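Long-range contact in toxin 2A (Paenibacillus larvae, PDB 5URP), which is an ADP-ribosyltransferase toxin and virulence factor that probably transfers ADP-ribose from NAD+ to a host protein: residues A[97-109]-A[148-160]. Sequence-based numbering, arbitrary orientation.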
ATOM      1  N   LEU A  97     -11.616  -2.645  -9.830  1.00 30.29           N
ATOM      2  CA  LEU A  97     -12.519  -2.667  -8.685  1.00 29.90           C
ATOM      3  C   LEU A  97     -13.944  -2.413  -9.139  1.00 32.05           C
ATOM      4  O   LEU A  97     -14.201  -1.462  -9.878  1.00 32.80           O
ATOM      5  CB  LEU A  97     -12.140  -1.610  -7.653  1.00 27.76           C
ATOM      6  CG  LEU A  97     -10.811  -1.851  -6.950  1.00 25.86           C
ATOM      7  CD1 LEU A  97     -10.590  -0.718  -5.959  1.00 27.77           C
ATOM      8  CD2 LEU A  97     -10.801  -3.221  -6.273  1.00 30.85           C
ATOM      9  N   LYS A  98     -14.865  -3.257  -8.659  1.00 33.90           N
ATOM     10  CA  LYS A  98     -16.291  -3.020  -8.857  1.00 37.28           C
ATOM     11  C   LYS A  98     -16.809  -1.894  -7.969  1.00 35.01           C
ATOM     12  O   LYS A  98     -17.735  -1.183  -8.359  1.00 36.84           O
ATOM     13  CB  LYS A  98     -17.090  -4.306  -8.580  1.00 46.25           C
ATOM     14  CG  LYS A  98     -18.589  -4.159  -8.864  1.00 55.74           C
ATOM     15  CD  LYS A  98     -19.345  -5.480  -8.767  1.00 64.74           C
ATOM     16  CE  LYS A  98     -20.850  -5.241  -8.573  1.00 72.32           C
ATOM     17  NZ  LYS A  98     -21.710  -6.432  -8.894  1.00 76.20           N
ATOM     18  N   ASP A  99     -16.233  -1.715  -6.781  1.00 34.30           N
ATOM     19  CA  ASP A  99     -16.654  -0.667  -5.861  1.00 34.35           C
ATOM     20  C   ASP A  99     -15.435   0.128  -5.435  1.00 32.19           C
ATOM     21  O   ASP A  99     -14.332  -0.408  -5.393  1.00 34.14           O
ATOM     22  CB  ASP A  99     -17.312  -1.223  -4.593  1.00 40.89           C
ATOM     23  CG  ASP A  99     -18.214  -2.411  -4.853  1.00 45.90           C
ATOM     24  OD1 ASP A  99     -19.299  -2.201  -5.429  1.00 43.90           O
ATOM     25  OD2 ASP A  99     -17.846  -3.545  -4.436  1.00 41.22           O
ATOM     26  N   SER A 100     -15.644   1.380  -5.024  1.00 29.25           N
ATOM     27  CA  SER A 100     -14.547   2.101  -4.395  1.00 26.97           C
ATOM     28  C   SER A 100     -14.306   1.521  -3.008  1.00 25.80           C
ATOM     29  O   SER A 100     -15.242   1.088  -2.334  1.00 26.98           O
ATOM     30  CB  SER A 100     -14.834   3.583  -4.265  1.00 27.34           C
ATOM     31  OG  SER A 100     -15.253   4.112  -5.535  1.00 29.06           O
ATOM     32  N   VAL A 101     -13.046   1.540  -2.577  1.00 25.15           N
ATOM     33  CA  VAL A 101     -12.702   0.881  -1.316  1.00 25.11           C
ATOM     34  C   VAL A 101     -11.574   1.624  -0.637  1.00 22.77           C
ATOM     35  O   VAL A 101     -10.680   2.172  -1.285  1.00 25.06           O
ATOM     36  CB  VAL A 101     -12.329  -0.598  -1.555  1.00 28.61           C
ATOM     37  CG1 VAL A 101     -11.026  -0.724  -2.188  1.00 29.21           C
ATOM     38  CG2 VAL A 101     -12.382  -1.388  -0.255  1.00 30.04           C
ATOM     39  N   THR A 102     -11.607   1.580   0.697  1.00 25.53           N
ATOM     40  CA  THR A 102     -10.564   2.133   1.536  1.00 22.67           C
ATOM     41  C   THR A 102      -9.596   1.017   1.911  1.00 22.17           C
ATOM     42  O   THR A 102     -10.024  -0.085   2.265  1.00 24.50           O
ATOM     43  CB  THR A 102     -11.172   2.742   2.799  1.00 24.86           C
ATOM     44  OG1 THR A 102     -12.085   3.773   2.435  1.00 29.58           O
ATOM     45  CG2 THR A 102     -10.092   3.343   3.684  1.00 24.39           C
ATOM     46  N   VAL A 103      -8.311   1.300   1.790  1.00 21.15           N
ATOM     47  CA  VAL A 103      -7.280   0.372   2.222  1.00 20.28           C
ATOM     48  C   VAL A 103      -6.323   1.103   3.164  1.00 21.37           C
ATOM     49  O   VAL A 103      -6.341   2.318   3.293  1.00 21.73           O
ATOM     50  CB  VAL A 103      -6.514  -0.260   1.056  1.00 20.54           C
ATOM     51  CG1 VAL A 103      -7.453  -1.102   0.184  1.00 22.05           C
ATOM     52  CG2 VAL A 103      -5.767   0.814   0.218  1.00 21.19           C
ATOM     53  N   TYR A 104      -5.504   0.314   3.850  1.00 21.01           N
ATOM     54  CA  TYR A 104      -4.639   0.808   4.922  1.00 22.03           C
ATOM     55  C   TYR A 104      -3.206   0.360   4.700  1.00 21.66           C
ATOM     56  O   TYR A 104      -2.952  -0.742   4.201  1.00 21.94           O
ATOM     57  CB  TYR A 104      -5.144   0.280   6.281  1.00 21.23           C
ATOM     58  CG  TYR A 104      -6.520   0.764   6.617  1.00 22.17           C
ATOM     59  CD1 TYR A 104      -6.700   1.966   7.291  1.00 21.86           C
ATOM     60  CD2 TYR A 104      -7.636   0.040   6.253  1.00 20.62           C
ATOM     61  CE1 TYR A 104      -7.942   2.435   7.579  1.00 23.47           C
ATOM     62  CE2 TYR A 104      -8.925   0.493   6.554  1.00 23.17           C
ATOM     63  CZ  TYR A 104      -9.064   1.707   7.209  1.00 24.40           C
ATOM     64  OH  TYR A 104     -10.309   2.160   7.541  1.00 25.81           O
ATOM     65  N   ARG A 105      -2.250   1.217   5.072  1.00 21.71           N
ATOM     66  CA  ARG A 105      -0.847   0.849   4.958  1.00 20.47           C
ATOM     67  C   ARG A 105      -0.078   1.486   6.100  1.00 22.73           C
ATOM     68  O   ARG A 105      -0.103   2.702   6.247  1.00 22.82           O
ATOM     69  CB  ARG A 105      -0.265   1.330   3.622  1.00 22.08           C
ATOM     70  CG  ARG A 105       1.200   1.074   3.495  1.00 24.73           C
ATOM     71  CD  ARG A 105       1.661   1.408   2.081  1.00 31.08           C
ATOM     72  NE  ARG A 105       3.117   1.452   1.964  1.00 38.56           N
ATOM     73  CZ  ARG A 105       3.910   0.388   1.901  1.00 45.24           C
ATOM     74  NH1 ARG A 105       3.411  -0.843   1.948  1.00 39.36           N
ATOM     75  NH2 ARG A 105       5.220   0.553   1.808  1.00 60.39           N
ATOM     76  N   GLY A 106       0.572   0.673   6.921  1.00 24.39           N
ATOM     77  CA  GLY A 106       1.507   1.204   7.891  1.00 25.28           C
ATOM     78  C   GLY A 106       2.882   1.360   7.268  1.00 27.38           C
ATOM     79  O   GLY A 106       3.359   0.481   6.550  1.00 29.50           O
ATOM     80  N   THR A 107       3.526   2.483   7.559  1.00 25.82           N
ATOM     81  CA  THR A 107       4.854   2.703   7.026  1.00 25.23           C
ATOM     82  C   THR A 107       5.590   3.660   7.963  1.00 29.32           C
ATOM     83  O   THR A 107       5.226   3.816   9.129  1.00 28.28           O
ATOM     84  CB  THR A 107       4.745   3.177   5.557  1.00 27.31           C
ATOM     85  OG1 THR A 107       6.047   3.177   4.955  1.00 30.27           O
ATOM     86  CG2 THR A 107       4.094   4.542   5.455  1.00 28.97           C
ATOM     87  N   ASP A 108       6.636   4.309   7.463  1.00 32.04           N
ATOM     88  CA  ASP A 108       7.317   5.331   8.249  1.00 32.27           C
ATOM     89  C   ASP A 108       7.493   6.578   7.386  1.00 31.67           C
ATOM     90  O   ASP A 108       6.834   6.762   6.355  1.00 32.68           O
ATOM     91  CB  ASP A 108       8.612   4.770   8.835  1.00 35.05           C
ATOM     92  CG  ASP A 108       9.656   4.451   7.783  1.00 39.80           C
ATOM     93  OD1 ASP A 108       9.463   4.798   6.596  1.00 39.04           O
ATOM     94  OD2 ASP A 108      10.671   3.846   8.152  1.00 42.79           O
ATOM     95  N   GLY A 109       8.343   7.480   7.846  1.00 35.81           N
ATOM     96  CA  GLY A 109       8.494   8.780   7.219  1.00 41.27           C
ATOM     97  C   GLY A 109       9.091   8.761   5.833  1.00 42.94           C
ATOM     98  O   GLY A 109       9.163   9.818   5.196  1.00 38.70           O
ATOM     99  N   TYR A 148       5.848  -1.170  -6.076  1.00 21.81           N
ATOM    100  CA  TYR A 148       4.453  -1.536  -5.895  1.00 21.12           C
ATOM    101  C   TYR A 148       3.949  -1.046  -4.536  1.00 21.71           C
ATOM    102  O   TYR A 148       4.712  -0.848  -3.589  1.00 23.99           O
ATOM    103  CB  TYR A 148       4.270  -3.054  -6.024  1.00 22.65           C
ATOM    104  CG  TYR A 148       4.640  -3.568  -7.389  1.00 24.41           C
ATOM    105  CD1 TYR A 148       3.746  -3.476  -8.470  1.00 23.44           C
ATOM    106  CD2 TYR A 148       5.898  -4.084  -7.620  1.00 22.35           C
ATOM    107  CE1 TYR A 148       4.115  -3.937  -9.730  1.00 22.64           C
ATOM    108  CE2 TYR A 148       6.283  -4.531  -8.862  1.00 23.96           C
ATOM    109  CZ  TYR A 148       5.395  -4.453  -9.919  1.00 24.43           C
ATOM    110  OH  TYR A 148       5.845  -4.911 -11.112  1.00 26.52           O
ATOM    111  N   LEU A 149       2.651  -0.855  -4.444  1.00 21.23           N
ATOM    112  CA  LEU A 149       2.031  -0.317  -3.241  1.00 22.01           C
ATOM    113  C   LEU A 149       1.180  -1.411  -2.610  1.00 21.79           C
ATOM    114  O   LEU A 149       0.052  -1.673  -3.031  1.00 22.26           O
ATOM    115  CB  LEU A 149       1.227   0.933  -3.582  1.00 24.82           C
ATOM    116  CG  LEU A 149       0.716   1.768  -2.420  1.00 28.77           C
ATOM    117  CD1 LEU A 149       1.842   2.207  -1.502  1.00 26.36           C
ATOM    118  CD2 LEU A 149      -0.020   2.996  -2.975  1.00 31.07           C
ATOM    119  N   SER A 150       1.745  -2.050  -1.577  1.00 22.33           N
ATOM    120  CA  SER A 150       1.058  -3.071  -0.810  1.00 21.76           C
ATOM    121  C   SER A 150       0.238  -2.400   0.285  1.00 24.00           C
ATOM    122  O   SER A 150       0.774  -1.602   1.068  1.00 24.66           O
ATOM    123  CB  SER A 150       2.068  -4.041  -0.174  1.00 24.08           C
ATOM    124  OG  SER A 150       2.741  -4.832  -1.139  1.00 24.28           O
ATOM    125  N   THR A 151      -1.043  -2.743   0.353  1.00 18.71           N
ATOM    126  CA  THR A 151      -1.980  -2.186   1.312  1.00 18.85           C
ATOM    127  C   THR A 151      -2.832  -3.337   1.825  1.00 19.70           C
ATOM    128  O   THR A 151      -2.702  -4.468   1.356  1.00 21.06           O
ATOM    129  CB  THR A 151      -2.881  -1.124   0.672  1.00 20.11           C
ATOM    130  OG1 THR A 151      -3.810  -1.756  -0.206  1.00 19.79           O
ATOM    131  CG2 THR A 151      -2.057  -0.104  -0.094  1.00 22.88           C
ATOM    132  N   SER A 152      -3.685  -3.065   2.811  1.00 19.12           N
ATOM    133  CA  SER A 152      -4.573  -4.076   3.375  1.00 19.99           C
ATOM    134  C   SER A 152      -6.010  -3.581   3.407  1.00 19.28           C
ATOM    135  O   SER A 152      -6.285  -2.394   3.640  1.00 19.60           O
ATOM    136  CB  SER A 152      -4.149  -4.456   4.824  1.00 21.23           C
ATOM    137  OG  SER A 152      -5.012  -5.456   5.362  1.00 20.71           O
ATOM    138  N   LEU A 153      -6.946  -4.521   3.246  1.00 19.35           N
ATOM    139  CA  LEU A 153      -8.361  -4.197   3.392  1.00 19.91           C
ATOM    140  C   LEU A 153      -8.735  -3.849   4.823  1.00 20.84           C
ATOM    141  O   LEU A 153      -9.793  -3.256   5.057  1.00 22.85           O
ATOM    142  CB  LEU A 153      -9.231  -5.363   2.932  1.00 21.33           C
ATOM    143  CG  LEU A 153      -9.315  -5.654   1.448  1.00 22.13           C
ATOM    144  CD1 LEU A 153     -10.203  -6.880   1.259  1.00 22.83           C
ATOM    145  CD2 LEU A 153      -9.892  -4.455   0.707  1.00 22.85           C
ATOM    146  N   VAL A 154      -7.917  -4.236   5.788  1.00 21.07           N
ATOM    147  CA  VAL A 154      -8.212  -3.886   7.168  1.00 19.93           C
ATOM    148  C   VAL A 154      -7.028  -3.139   7.767  1.00 19.72           C
ATOM    149  O   VAL A 154      -5.874  -3.232   7.320  1.00 19.25           O
ATOM    150  CB  VAL A 154      -8.589  -5.098   8.059  1.00 21.44           C
ATOM    151  CG1 VAL A 154      -9.877  -5.695   7.587  1.00 22.86           C
ATOM    152  CG2 VAL A 154      -7.476  -6.088   8.115  1.00 21.15           C
ATOM    153  N   ASN A 155      -7.339  -2.415   8.831  1.00 22.05           N
ATOM    154  CA  ASN A 155      -6.348  -1.669   9.591  1.00 20.44           C
ATOM    155  C   ASN A 155      -5.808  -2.621  10.652  1.00 20.53           C
ATOM    156  O   ASN A 155      -6.260  -2.627  11.788  1.00 22.19           O
ATOM    157  CB  ASN A 155      -6.985  -0.430  10.189  1.00 21.82           C
ATOM    158  CG  ASN A 155      -6.011   0.445  10.895  1.00 22.26           C
ATOM    159  OD1 ASN A 155      -4.798   0.244  10.848  1.00 23.64           O
ATOM    160  ND2 ASN A 155      -6.544   1.425  11.595  1.00 24.70           N
ATOM    161  N   GLY A 156      -4.839  -3.452  10.236  1.00 21.14           N
ATOM    162  CA  GLY A 156      -4.414  -4.585  11.050  1.00 21.89           C
ATOM    163  C   GLY A 156      -3.552  -4.167  12.223  1.00 23.64           C
ATOM    164  O   GLY A 156      -3.018  -3.047  12.273  1.00 22.01           O
ATOM    165  N   THR A 157      -3.438  -5.092  13.189  1.00 24.41           N
ATOM    166  CA  THR A 157      -2.664  -4.806  14.393  1.00 24.74           C
ATOM    167  C   THR A 157      -1.199  -4.530  14.077  1.00 23.25           C
ATOM    168  O   THR A 157      -0.536  -3.810  14.826  1.00 25.48           O
ATOM    169  CB  THR A 157      -2.784  -5.970  15.387  1.00 24.87           C
ATOM    170  OG1 THR A 157      -2.334  -7.188  14.781  1.00 25.72           O
ATOM    171  CG2 THR A 157      -4.212  -6.167  15.825  1.00 27.05           C
ATOM    172  N   LEU A 158      -0.668  -5.098  12.996  1.00 23.70           N
ATOM    173  CA  LEU A 158       0.730  -4.852  12.644  1.00 39.54           C
ATOM    174  C   LEU A 158       1.008  -3.359  12.450  1.00 31.82           C
ATOM    175  O   LEU A 158       2.141  -2.900  12.650  1.00 26.47           O
ATOM    176  CB  LEU A 158       1.105  -5.652  11.384  1.00 66.98           C
ATOM    177  CG  LEU A 158       0.601  -5.221   9.998  1.00 96.20           C
ATOM    178  CD1 LEU A 158       1.356  -5.955   8.897  1.00101.57           C
ATOM    179  CD2 LEU A 158      -0.896  -5.438   9.825  1.00116.86           C
ATOM    180  N   PHE A 159      -0.010  -2.575  12.098  1.00 23.65           N
ATOM    181  CA  PHE A 159       0.211  -1.162  11.855  1.00 24.33           C
ATOM    182  C   PHE A 159       0.337  -0.346  13.132  1.00 23.71           C
ATOM    183  O   PHE A 159       0.799   0.805  13.065  1.00 26.13           O
ATOM    184  CB  PHE A 159      -0.932  -0.599  10.983  1.00 23.78           C
ATOM    185  CG  PHE A 159      -1.063  -1.271   9.612  1.00 23.58           C
ATOM    186  CD1 PHE A 159       0.018  -1.906   9.015  1.00 23.81           C
ATOM    187  CD2 PHE A 159      -2.280  -1.261   8.923  1.00 21.64           C
ATOM    188  CE1 PHE A 159      -0.091  -2.512   7.799  1.00 25.50           C
ATOM    189  CE2 PHE A 159      -2.384  -1.872   7.699  1.00 22.82           C
ATOM    190  CZ  PHE A 159      -1.291  -2.482   7.125  1.00 23.86           C
ATOM    191  N   LEU A 160      -0.062  -0.899  14.288  1.00 26.29           N
ATOM    192  CA  LEU A 160       0.036  -0.173  15.549  1.00 27.27           C
ATOM    193  C   LEU A 160       1.479   0.188  15.876  1.00 30.25           C
ATOM    194  O   LEU A 160       1.729   1.217  16.502  1.00 35.93           O
ATOM    195  CB  LEU A 160      -0.557  -1.007  16.687  1.00 28.92           C
ATOM    196  CG  LEU A 160      -2.060  -1.222  16.569  1.00 30.92           C
ATOM    197  CD1 LEU A 160      -2.482  -2.350  17.500  1.00 32.20           C
ATOM    198  CD2 LEU A 160      -2.771   0.072  16.914  1.00 32.52           C
TER
HETATM  199  O   HOH W   1     -11.562  -1.598   3.858  1.00 28.22           O
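R105 reaches across to strand 149-152 and gives NH1 to S150 O at 2.9 Å. The donor arrives in the carbonyl plane, on a lone pair, but the oxygen lies 22° out of the guanidinium plane. CG anti to the backbone N and an extended chain as far as NE carry the group there, with CD passing L149 CD1 at 3.7 Å. One residue earlier, a single antiparallel hydrogen-bonded pair, Y104 with S152, joins the strands: Y104 N to S152 O and S152 N to Y104 O are both 2.8 Å, while the strand directions diverge by 111°.

As in the R-S-E branch of the ADP-ribosyltransferases, the arginine follows an aromatic residue on one strand and the S-T-S sequence, S150 to S152, lies on the other; together they probably line the NAD+ cleft. Hydrogen bonds from S150 OG to E190 OE2 and from S152 OG to Q188 O join the motif to the Q-x-E sequence; T151 OG1 bonds to M191 O just after it, and Y59 OH, from helix 50-61, also bonds to S150 OG.

Y104 turns one face to N155, whose CB sits over the ring centre, 3.8 Å from the centroid, in a CH-pi contact; the amide plane is nearly parallel to the ring, 9° away. The phenol OH bonds to D25. One face of F159 covers the R105-G106 link, with R105 C over the ring centre and G106 N nearer the rim, 3.4 Å from CD1, while CE2 touches Y104 CB. N155 OD1 meets the phenylalanine at its edge, in plane. At the other end V101 and V103 pack on L153 CD2, and a water donates to both T102 O and L153 O.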